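Local coordinates for deoxyribose-phosphate aldolase (Toxoplasma gondii, PDB 4EIV), which is an enzyme of the aldolase class, each chain of which folds as a closed, eight-stranded parallel alpha/beta barrel of the TIM-barrel type, at residues 59-64 against 116-121; 89-94 against 100-105; 132-137 against 172-177; 143-146 against 152-155. All coordinates share one frame; numbering follows the deposited sequence.

The four contacts sample successive layers of one alpha/beta barrel. Interaction 1 lies about 7 Å from the centre of the chain, where side chains of the two strands flanking 85-90 meet inside the barrel. Interaction 2 falls within the span that interaction 1 closes and seats helix 99-111 on the end of strand 85-90; their centres are about 9 Å apart. Further along the chain, interaction 4 seats the end of helix 130-148 on strand 152-156, and interaction 3 packs that same helix against helix 165-178, with about 13 Å between their centres. Interactions 2 and 3 do not touch, their nearest atoms being about 8 Å apart. Together they tie barrel interior, wall and helical jacket into one body.

Interaction 1: 59-64 against 116-121; sequences GVSVRP and EIECLI
The hydroxyl of Ser61 meets one oxygen of the Glu118 carboxylate, and the two side chains are the whole of this small, buried contact. In the modelled conformer of Glu118, one of two deposited, Ser61 OG donates to Glu118 OE2 over 2.7 Å. The hydroxyl comes to the syn side of the oxygen, 21° out of the carboxylate plane, and Ser61 CB follows at 3.4 Å from the same OE2. Glu118 can span the gap because its chain is stretched beyond CG (chi2 178°), carrying the carboxylate across to a strand that is not its immediate neighbour. The backbones stay well apart, with 8.1 Å between the CA atoms of Ser61 and Glu118, since strand 85-90 runs between them and Cys87 touches the glutamate side chain. The other oxygen, Glu118 OE1, forms salt bridges with Lys154 and Lys235, so different partners hold the two oxygens of the carboxylate, which probably restricts its rotation. Such a bond from the second strand to the fourth, passing over the third, illustrates how inward-pointing polar side chains knit together the interior of a TIM barrel.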
loop_
_atom_site.group_PDB
_atom_site.type_symbol
_atom_site.label_atom_id
_atom_site.label_comp_id
_atom_site.label_asym_id
_atom_site.label_seq_id
_atom_site.Cartn_x
_atom_site.Cartn_y
_atom_site.Cartn_z
ATOM N N GLY A 59 9.146 4.008 13.003
ATOM C CA GLY A 59 9.583 4.523 14.280
ATOM C C GLY A 59 10.331 3.555 15.154
ATOM O O GLY A 59 10.680 2.432 14.748
ATOM N N VAL A 60 10.645 4.056 16.350
ATOM C CA VAL A 60 11.352 3.316 17.376
ATOM C C VAL A 60 10.517 3.380 18.645
ATOM O O VAL A 60 9.920 4.422 18.946
ATOM C CB VAL A 60 12.786 3.887 17.617
ATOM C CG1 VAL A 60 12.746 5.361 18.047
ATOM C CG2 VAL A 60 13.566 3.021 18.603
ATOM N N SER A 61 10.459 2.254 19.353
ATOM C CA SER A 61 9.794 2.146 20.633
ATOM C C SER A 61 10.823 2.156 21.747
ATOM O O SER A 61 11.695 1.296 21.794
ATOM C CB SER A 61 8.968 0.859 20.749
ATOM O OG SER A 61 7.919 0.813 19.791
ATOM N N VAL A 62 10.708 3.123 22.643
ATOM C CA VAL A 62 11.595 3.205 23.804
ATOM C C VAL A 62 10.803 3.512 25.056
ATOM O O VAL A 62 9.663 3.953 24.986
ATOM C CB VAL A 62 12.670 4.333 23.638
ATOM C CG1 VAL A 62 13.664 3.985 22.527
ATOM C CG2 VAL A 62 11.995 5.664 23.387
ATOM N N ARG A 63 11.430 3.319 26.215
ATOM C CA ARG A 63 10.828 3.775 27.467
ATOM C C ARG A 63 10.899 5.314 27.483
ATOM O O ARG A 63 11.737 5.919 26.783
ATOM C CB ARG A 63 11.567 3.243 28.696
ATOM C CG ARG A 63 11.711 1.762 28.778
ATOM C CD ARG A 63 10.388 0.984 28.839
ATOM N NE ARG A 63 10.809 -0.355 29.187
ATOM C CZ ARG A 63 11.026 -0.787 30.439
ATOM N NH1 ARG A 63 10.646 -0.064 31.484
ATOM N NH2 ARG A 63 11.567 -1.975 30.634
ATOM N N PRO A 64 10.034 5.974 28.273
ATOM C CA PRO A 64 10.050 7.423 28.367
ATOM C C PRO A 64 11.452 8.004 28.625
ATOM O O PRO A 64 11.759 9.071 28.100
ATOM C CB PRO A 64 9.083 7.690 29.515
ATOM C CG PRO A 64 8.093 6.595 29.374
ATOM C CD PRO A 64 8.883 5.401 29.002
ATOM N N GLU A 116 3.935 8.987 19.564
ATOM C CA GLU A 116 2.876 8.017 19.878
ATOM C C GLU A 116 3.147 7.437 21.249
ATOM O O GLU A 116 4.254 7.541 21.773
ATOM C CB GLU A 116 2.816 6.868 18.859
ATOM C CG GLU A 116 2.630 7.288 17.414
ATOM C CD GLU A 116 2.313 6.129 16.480
ATOM O OE1 GLU A 116 1.847 5.063 16.950
ATOM O OE2 GLU A 116 2.504 6.298 15.257
ATOM N N ILE A 117 2.116 6.828 21.820
ATOM C CA ILE A 117 2.200 6.178 23.119
ATOM C C ILE A 117 1.769 4.715 22.966
ATOM O O ILE A 117 0.784 4.433 22.296
ATOM C CB ILE A 117 1.288 6.872 24.160
ATOM C CG1 ILE A 117 1.750 8.305 24.432
ATOM C CG2 ILE A 117 1.249 6.081 25.481
ATOM C CD1 ILE A 117 3.200 8.436 24.943
ATOM N N GLU A 118 2.527 3.812 23.576
ATOM C CA GLU A 118 2.223 2.374 23.572
ATOM C C GLU A 118 2.012 1.940 25.019
ATOM O O GLU A 118 2.975 1.815 25.782
ATOM C CB GLU A 118 3.343 1.622 22.871
ATOM C CG GLU A 118 3.438 2.070 21.396
ATOM C CD GLU A 118 4.549 1.437 20.578
ATOM O OE1 GLU A 118 4.395 1.424 19.339
ATOM O OE2 GLU A 118 5.571 0.972 21.128
ATOM N N CYS A 119 0.750 1.678 25.382
ATOM C CA CYS A 119 0.373 1.432 26.766
ATOM C C CYS A 119 0.080 -0.049 27.042
ATOM O O CYS A 119 -0.863 -0.606 26.491
ATOM C CB CYS A 119 -0.851 2.289 27.077
ATOM S SG CYS A 119 -1.453 2.125 28.778
ATOM N N LEU A 120 0.835 -0.645 27.949
ATOM C CA LEU A 120 0.597 -2.023 28.347
ATOM C C LEU A 120 -0.541 -2.057 29.362
ATOM O O LEU A 120 -0.614 -1.208 30.233
ATOM C CB LEU A 120 1.875 -2.630 28.921
ATOM C CG LEU A 120 1.909 -4.094 29.363
ATOM C CD1 LEU A 120 1.543 -5.033 28.193
ATOM C CD2 LEU A 120 3.259 -4.466 29.938
ATOM N N ILE A 121 -1.427 -3.030 29.216
ATOM C CA ILE A 121 -2.502 -3.243 30.162
ATOM C C ILE A 121 -2.051 -4.093 31.354
ATOM O O ILE A 121 -1.032 -4.791 31.291
ATOM C CB ILE A 121 -3.747 -3.913 29.485
ATOM C CG1 ILE A 121 -3.441 -5.331 28.995
ATOM C CG2 ILE A 121 -4.277 -3.039 28.355
ATOM C CD1 ILE A 121 -4.703 -6.159 28.640
#

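Interaction 2: 89-94 against 100-105; sequences AVNFPE and DTVSLE
Glu105 OE2 is gripped by the backbone N of Asn91, 2.9 Å away, and probably by a water that also bonds to Phe92 O. This is the turn of a beta-alpha-beta unit, in which strand 85-90 gives way to a loop and helix 99-111 folds back along the sheet. The N-H of Asn91 points well at its acceptor (156°), meeting OE2 on the syn side but 32° out of the carboxylate plane. A second water lies 2.7 Å from Glu105 OE1 and within bonding distance of Ala89 O and Phe92 N, so waters probably help tie both carboxylate oxygens to the backbone where the strand ends. Beneath this polar layer the contact is apolar. Val90 CG2 meets Val102 CG1 at 3.5 Å, while Val90 CG1 rests 3.8 Å from Glu105 CB. With chi1 at -177°, Val102 turns CG1 to Val90 and CG2 to Asn91, where CG2 presses on Asn91 CG at 3.3 Å, the two side chains crossing nearly at right angles. The amide it touches is fixed from elsewhere, OD1 accepting from Gly97 N and ND2 donating to Leu120 O. At Asn91 the chain bends sharply, its phi positive, ahead of the cis peptide before Pro93, and the Phe92 ring comes to lie over Ala89, whose CB stands 3.5 Å above the ring centre.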
loop_
_atom_site.group_PDB
_atom_site.type_symbol
_atom_site.label_atom_id
_atom_site.label_comp_id
_atom_site.label_asym_id
_atom_site.label_seq_id
_atom_site.Cartn_x
_atom_site.Cartn_y
_atom_site.Cartn_z
ATOM N N ALA A 89 6.829 3.790 25.415
ATOM C CA ALA A 89 6.183 2.636 26.040
ATOM C C ALA A 89 5.871 2.953 27.503
ATOM O O ALA A 89 6.773 3.112 28.322
ATOM C CB ALA A 89 7.113 1.424 25.900
ATOM N N VAL A 90 4.585 3.059 27.813
ATOM C CA VAL A 90 4.124 3.424 29.173
ATOM C C VAL A 90 3.461 2.212 29.838
ATOM O O VAL A 90 2.925 1.328 29.169
ATOM C CB VAL A 90 3.191 4.663 29.174
ATOM C CG1 VAL A 90 3.910 5.848 28.502
ATOM C CG2 VAL A 90 1.853 4.378 28.492
ATOM N N ASN A 91 3.557 2.178 31.164
ATOM C CA ASN A 91 3.105 1.045 31.997
ATOM C C ASN A 91 3.953 -0.215 31.778
ATOM O O ASN A 91 3.482 -1.300 32.029
ATOM C CB ASN A 91 1.618 0.722 31.806
ATOM C CG ASN A 91 0.947 0.211 33.084
ATOM O OD1 ASN A 91 1.493 0.303 34.199
ATOM N ND2 ASN A 91 -0.260 -0.336 32.923
ATOM N N PHE A 92 5.172 -0.038 31.282
ATOM C CA PHE A 92 6.093 -1.123 31.046
ATOM C C PHE A 92 6.996 -1.318 32.268
ATOM O O PHE A 92 7.274 -0.380 33.006
ATOM C CB PHE A 92 6.983 -0.842 29.806
ATOM C CG PHE A 92 6.389 -1.287 28.486
ATOM C CD1 PHE A 92 7.072 -2.189 27.677
ATOM C CD2 PHE A 92 5.172 -0.763 28.054
ATOM C CE1 PHE A 92 6.535 -2.589 26.459
ATOM C CE2 PHE A 92 4.636 -1.149 26.822
ATOM C CZ PHE A 92 5.316 -2.067 26.044
ATOM N N PRO A 93 7.509 -2.541 32.444
ATOM C CA PRO A 93 7.321 -3.730 31.600
ATOM C C PRO A 93 6.221 -4.676 32.065
ATOM O O PRO A 93 5.966 -5.663 31.376
ATOM C CB PRO A 93 8.672 -4.446 31.717
ATOM C CG PRO A 93 9.108 -4.153 33.111
ATOM C CD PRO A 93 8.564 -2.778 33.450
ATOM N N GLU A 94 5.588 -4.406 33.216
ATOM C CA GLU A 94 4.654 -5.352 33.835
ATOM C C GLU A 94 3.195 -4.959 33.905
ATOM O O GLU A 94 2.364 -5.796 34.323
ATOM C CB GLU A 94 5.152 -5.726 35.244
ATOM C CG GLU A 94 6.479 -6.468 35.255
ATOM C CD GLU A 94 6.436 -7.860 34.609
ATOM O OE1 GLU A 94 5.346 -8.367 34.323
ATOM O OE2 GLU A 94 7.511 -8.471 34.428
ATOM N N ASP A 100 -3.478 7.015 36.912
ATOM C CA ASP A 100 -2.727 8.247 37.138
ATOM C C ASP A 100 -1.221 8.139 36.931
ATOM O O ASP A 100 -0.605 9.046 36.343
ATOM C CB ASP A 100 -3.019 8.833 38.525
ATOM C CG ASP A 100 -4.434 9.434 38.655
ATOM O OD1 ASP A 100 -5.128 9.669 37.640
ATOM O OD2 ASP A 100 -4.852 9.694 39.803
ATOM N N THR A 101 -0.604 7.036 37.374
ATOM C CA THR A 101 0.844 6.917 37.208
ATOM C C THR A 101 1.178 6.751 35.732
ATOM O O THR A 101 2.170 7.297 35.250
ATOM C CB THR A 101 1.505 5.779 38.033
ATOM O OG1 THR A 101 1.097 4.495 37.540
ATOM C CG2 THR A 101 1.178 5.877 39.503
ATOM N N VAL A 102 0.350 6.009 34.997
ATOM C CA VAL A 102 0.593 5.805 33.570
ATOM C C VAL A 102 0.340 7.104 32.793
ATOM O O VAL A 102 1.090 7.453 31.881
ATOM C CB VAL A 102 -0.224 4.630 33.006
ATOM C CG1 VAL A 102 0.120 4.405 31.559
ATOM C CG2 VAL A 102 0.062 3.352 33.812
ATOM N N SER A 103 -0.697 7.836 33.162
ATOM C CA SER A 103 -0.936 9.115 32.535
ATOM C C SER A 103 0.270 10.051 32.723
ATOM O O SER A 103 0.657 10.749 31.788
ATOM C CB SER A 103 -2.206 9.725 33.073
ATOM O OG SER A 103 -3.305 8.951 32.658
ATOM N N LEU A 104 0.879 10.037 33.910
ATOM C CA LEU A 104 2.049 10.886 34.172
ATOM C C LEU A 104 3.249 10.512 33.276
ATOM O O LEU A 104 3.964 11.395 32.792
ATOM C CB LEU A 104 2.395 10.905 35.678
ATOM C CG LEU A 104 1.417 11.682 36.592
ATOM C CD1 LEU A 104 1.748 11.477 38.062
ATOM C CD2 LEU A 104 1.349 13.188 36.286
ATOM N N GLU A 105 3.466 9.217 33.037
ATOM C CA GLU A 105 4.511 8.776 32.102
ATOM C C GLU A 105 4.232 9.319 30.698
ATOM O O GLU A 105 5.129 9.807 30.013
ATOM C CB GLU A 105 4.583 7.262 31.967
ATOM C CG GLU A 105 4.905 6.487 33.188
ATOM C CD GLU A 105 5.094 5.053 32.811
ATOM O OE1 GLU A 105 6.153 4.736 32.241
ATOM O OE2 GLU A 105 4.180 4.241 33.047
HETATM O O HOH W 1 6.918 2.498 30.945
HETATM O O HOH W 2 5.971 1.921 34.043
#

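Interaction 3: 132-137 against 172-177; sequences DGESRI and AVAALE
Ala174 and Ile137 carry the apolar part of this contact, in which helices 130-148 and 165-178 pack side by side. The two segments run in nearly the same direction, their axes 8.6 Å apart and inclined at 31°. Ala174 CB lies 3.8 Å from Ile137 CG2 and 4.1 Å from Glu134 CB, fitting between residues one turn apart on the facing helix. The gamma-methyl of Ile137 is the branch that comes closest to the other helix: with CG1 turned beside the backbone N (chi1 -69°), CG2 lies on the side of the carbonyl carbon and is aimed at the other helix, and 4.1 Å separates it from Ala175 CB.

Contacts between side chain and backbone show how close the approach is. Ile137 CG2 comes within 3.6 Å of Ala175 N, and Ala174 CB settles 3.8 Å from Glu134 O. Because Ala174 and Ala175 offer only methyls where the isoleucine lands, the backbone of helix 165-178 can come up against it.

Charged groups stay at the margins. Glu134 OE2 forms a salt bridge with Arg170, one turn ahead of Ala174, and so adds a link between the helices outside the two segments. On the flank of helix 130-148, Arg136 NE bonds to Asp132 OD1 at 2.8 Å, the oxygen lying close to the guanidinium plane. Deeper in, Ile137 touches Ile121, just past strand 116-120, and Ala175 touches Leu157 in a loop and Leu183 of strand 182-184, so the pair lies against the barrel and its strand ends. Two successive outer helices running alike round a closed parallel barrel, here packed through alanines on one side, are what a TIM barrel shows.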
loop_
_atom_site.group_PDB
_atom_site.type_symbol
_atom_site.label_atom_id
_atom_site.label_comp_id
_atom_site.label_asym_id
_atom_site.label_seq_id
_atom_site.Cartn_x
_atom_site.Cartn_y
_atom_site.Cartn_z
ATOM N N ASP A 132 -13.656 -7.478 36.162
ATOM C CA ASP A 132 -12.782 -6.506 36.795
ATOM C C ASP A 132 -11.607 -6.138 35.873
ATOM O O ASP A 132 -11.220 -4.980 35.768
ATOM C CB ASP A 132 -12.242 -7.044 38.106
ATOM C CG ASP A 132 -11.352 -6.053 38.802
ATOM O OD1 ASP A 132 -10.130 -6.290 38.811
ATOM O OD2 ASP A 132 -11.863 -5.021 39.282
ATOM N N GLY A 133 -11.016 -7.141 35.231
ATOM C CA GLY A 133 -9.909 -6.890 34.308
ATOM C C GLY A 133 -10.323 -5.978 33.166
ATOM O O GLY A 133 -9.556 -5.101 32.754
ATOM N N GLU A 134 -11.511 -6.210 32.624
ATOM C CA GLU A 134 -12.057 -5.343 31.572
ATOM C C GLU A 134 -12.252 -3.917 32.084
ATOM O O GLU A 134 -11.879 -2.954 31.415
ATOM C CB GLU A 134 -13.406 -5.872 31.088
ATOM C CG GLU A 134 -13.360 -7.151 30.256
ATOM C CD GLU A 134 -14.726 -7.823 30.110
ATOM O OE1 GLU A 134 -15.585 -7.722 31.029
ATOM O OE2 GLU A 134 -14.946 -8.503 29.098
ATOM N N SER A 135 -12.812 -3.791 33.279
ATOM C CA SER A 135 -13.054 -2.476 33.848
ATOM C C SER A 135 -11.731 -1.711 34.001
ATOM O O SER A 135 -11.625 -0.541 33.629
ATOM C CB SER A 135 -13.742 -2.601 35.196
ATOM O OG SER A 135 -14.038 -1.320 35.710
ATOM N N ARG A 136 -10.704 -2.391 34.508
ATOM C CA ARG A 136 -9.414 -1.740 34.702
ATOM C C ARG A 136 -8.847 -1.288 33.354
ATOM O O ARG A 136 -8.232 -0.219 33.270
ATOM C CB ARG A 136 -8.449 -2.657 35.449
ATOM C CG ARG A 136 -8.858 -2.866 36.916
ATOM C CD ARG A 136 -8.054 -3.973 37.552
ATOM N NE ARG A 136 -8.364 -4.089 38.975
ATOM C CZ ARG A 136 -7.717 -3.468 39.965
ATOM N NH1 ARG A 136 -8.139 -3.636 41.210
ATOM N NH2 ARG A 136 -6.655 -2.707 39.741
ATOM N N ILE A 137 -8.989 -2.121 32.314
ATOM C CA ILE A 137 -8.493 -1.714 30.986
ATOM C C ILE A 137 -9.197 -0.454 30.498
ATOM O O ILE A 137 -8.558 0.476 30.020
ATOM C CB ILE A 137 -8.694 -2.834 29.928
ATOM C CG1 ILE A 137 -7.791 -4.032 30.199
ATOM C CG2 ILE A 137 -8.417 -2.317 28.506
ATOM C CD1 ILE A 137 -8.128 -5.309 29.425
ATOM N N ALA A 172 -9.121 -7.071 24.065
ATOM C CA ALA A 172 -9.197 -6.285 22.837
ATOM C C ALA A 172 -10.421 -5.373 22.840
ATOM O O ALA A 172 -10.313 -4.177 22.578
ATOM C CB ALA A 172 -9.205 -7.208 21.622
ATOM N N VAL A 173 -11.592 -5.947 23.146
ATOM C CA VAL A 173 -12.826 -5.148 23.146
ATOM C C VAL A 173 -12.767 -4.066 24.210
ATOM O O VAL A 173 -13.163 -2.935 23.954
ATOM C CB VAL A 173 -14.075 -6.041 23.302
ATOM C CG1 VAL A 173 -15.336 -5.201 23.510
ATOM C CG2 VAL A 173 -14.196 -6.989 22.094
ATOM N N ALA A 174 -12.287 -4.399 25.398
ATOM C CA ALA A 174 -12.186 -3.394 26.463
ATOM C C ALA A 174 -11.243 -2.246 26.065
ATOM O O ALA A 174 -11.515 -1.097 26.345
ATOM C CB ALA A 174 -11.736 -4.032 27.786
ATOM N N ALA A 175 -10.153 -2.554 25.388
ATOM C CA ALA A 175 -9.193 -1.545 24.942
ATOM C C ALA A 175 -9.832 -0.646 23.886
ATOM O O ALA A 175 -9.619 0.561 23.899
ATOM C CB ALA A 175 -7.972 -2.240 24.383
ATOM N N LEU A 176 -10.611 -1.239 22.979
ATOM C CA LEU A 176 -11.339 -0.471 21.977
ATOM C C LEU A 176 -12.351 0.460 22.645
ATOM O O LEU A 176 -12.443 1.649 22.311
ATOM C CB LEU A 176 -12.043 -1.381 20.967
ATOM C CG LEU A 176 -11.083 -2.191 20.096
ATOM C CD1 LEU A 176 -11.860 -3.269 19.343
ATOM C CD2 LEU A 176 -10.281 -1.285 19.126
ATOM N N GLU A 177 -13.131 -0.076 23.594
ATOM C CA GLU A 177 -14.127 0.742 24.300
ATOM C C GLU A 177 -13.458 1.863 25.085
ATOM O O GLU A 177 -14.031 2.944 25.238
ATOM C CB GLU A 177 -14.983 -0.134 25.222
ATOM C CG GLU A 177 -15.867 -1.116 24.462
ATOM C CD GLU A 177 -16.582 -2.150 25.331
ATOM O OE1 GLU A 177 -16.189 -2.356 26.503
ATOM O OE2 GLU A 177 -17.529 -2.787 24.812
#

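Interaction 4: 143-146 against 152-155; sequences EVKK and TLKV
Lys145 and Leu153 bring the two backbones closest, with 6.6 Å between their CA atoms, where the last turns of helix 130-148 lie over strand 152-156. The pairing is a helix-to-strand return of the TIM barrel: the chain leaves the outer helix, makes a short turn and enters the next strand of the wall. Leu153 carries the strand side of the contact. Its CG stands anti to the backbone N (chi1 177°), which carries CG toward the helix, where its two methyls meet consecutive residues. CD1 meets Val144 CG1 at 3.7 Å, the two side chains crossing at about a right angle. CD2 instead presses on the helix backbone, 3.8 Å from Lys145 N, and lies 3.9 Å from Lys145 CB. The same leucine touches Ile117 and Cys119 of the neighbouring strand, while Val144 leans on Val102 and Ser103 of helix 99-111, so the pair sits within a largely apolar layer between the strands and the outer helices.

Polar groups are settled around this layer. Lys145 bends at its second torsion (chi2 52°), swinging its ammonium back to the turn; there it hydrogen-bonds to Gly149 O and forms a salt bridge with Asp181, whose OD2 also accepts from Leu153 N. One carboxylate thus steadies both the lysine that comes down from the helix and the strand backbone beneath. Away from the strand, a separate salt bridge spans less than a full turn: Lys146 NZ lies 2.8 Å from Glu143 OE1, on the syn side of that oxygen.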
loop_
_atom_site.group_PDB
_atom_site.type_symbol
_atom_site.label_atom_id
_atom_site.label_comp_id
_atom_site.label_asym_id
_atom_site.label_seq_id
_atom_site.Cartn_x
_atom_site.Cartn_y
_atom_site.Cartn_z
ATOM N N GLU A 143 -8.256 7.129 30.438
ATOM C CA GLU A 143 -7.477 8.150 31.117
ATOM C C GLU A 143 -6.217 8.529 30.359
ATOM O O GLU A 143 -5.888 9.704 30.243
ATOM C CB GLU A 143 -7.174 7.717 32.552
ATOM C CG GLU A 143 -8.426 7.789 33.433
ATOM C CD GLU A 143 -8.938 9.194 33.595
ATOM O OE1 GLU A 143 -10.156 9.413 33.383
ATOM O OE2 GLU A 143 -8.106 10.089 33.883
ATOM N N VAL A 144 -5.517 7.527 29.829
ATOM C CA VAL A 144 -4.322 7.809 29.040
ATOM C C VAL A 144 -4.708 8.527 27.742
ATOM O O VAL A 144 -4.020 9.471 27.305
ATOM C CB VAL A 144 -3.500 6.515 28.784
ATOM C CG1 VAL A 144 -2.339 6.775 27.798
ATOM C CG2 VAL A 144 -2.953 5.982 30.109
ATOM N N LYS A 145 -5.787 8.086 27.103
ATOM C CA LYS A 145 -6.227 8.755 25.848
ATOM C C LYS A 145 -6.513 10.239 26.044
ATOM O O LYS A 145 -6.274 11.026 25.142
ATOM C CB LYS A 145 -7.444 8.056 25.229
ATOM C CG LYS A 145 -7.880 8.567 23.839
ATOM C CD LYS A 145 -6.777 8.630 22.771
ATOM C CE LYS A 145 -7.267 9.268 21.449
ATOM N NZ LYS A 145 -6.181 9.423 20.389
ATOM N N LYS A 146 -7.006 10.617 27.219
ATOM C CA LYS A 146 -7.277 12.028 27.516
ATOM C C LYS A 146 -6.022 12.887 27.412
ATOM O O LYS A 146 -6.094 14.033 26.963
ATOM C CB LYS A 146 -7.861 12.191 28.925
ATOM C CG LYS A 146 -9.313 11.762 29.086
ATOM C CD LYS A 146 -9.780 11.996 30.524
ATOM C CE LYS A 146 -11.194 11.485 30.756
ATOM N NZ LYS A 146 -11.575 11.575 32.202
ATOM N N THR A 152 -1.526 9.194 18.520
ATOM C CA THR A 152 -1.904 7.801 18.499
ATOM C C THR A 152 -1.572 7.079 19.793
ATOM O O THR A 152 -0.428 7.122 20.281
ATOM C CB THR A 152 -1.173 7.083 17.342
ATOM O OG1 THR A 152 -1.548 7.680 16.088
ATOM C CG2 THR A 152 -1.484 5.592 17.294
ATOM N N LEU A 153 -2.588 6.404 20.327
ATOM C CA LEU A 153 -2.453 5.535 21.504
ATOM C C LEU A 153 -2.612 4.077 21.071
ATOM O O LEU A 153 -3.704 3.667 20.616
ATOM C CB LEU A 153 -3.509 5.829 22.574
ATOM C CG LEU A 153 -3.511 4.933 23.821
ATOM C CD1 LEU A 153 -2.190 4.955 24.526
ATOM C CD2 LEU A 153 -4.651 5.348 24.757
ATOM N N LYS A 154 -1.536 3.310 21.159
ATOM C CA LYS A 154 -1.573 1.884 20.932
ATOM C C LYS A 154 -1.739 1.209 22.292
ATOM O O LYS A 154 -1.106 1.631 23.271
ATOM C CB LYS A 154 -0.296 1.393 20.302
ATOM C CG LYS A 154 0.166 2.144 19.052
ATOM C CD LYS A 154 0.994 1.194 18.232
ATOM C CE LYS A 154 1.656 1.777 17.001
ATOM N NZ LYS A 154 2.830 2.633 17.364
ATOM N N VAL A 155 -2.626 0.222 22.379
ATOM C CA VAL A 155 -2.814 -0.528 23.623
ATOM C C VAL A 155 -2.258 -1.942 23.403
ATOM O O VAL A 155 -2.662 -2.655 22.475
ATOM C CB VAL A 155 -4.268 -0.536 24.057
ATOM C CG1 VAL A 155 -4.464 -1.297 25.351
ATOM C CG2 VAL A 155 -4.751 0.894 24.247
#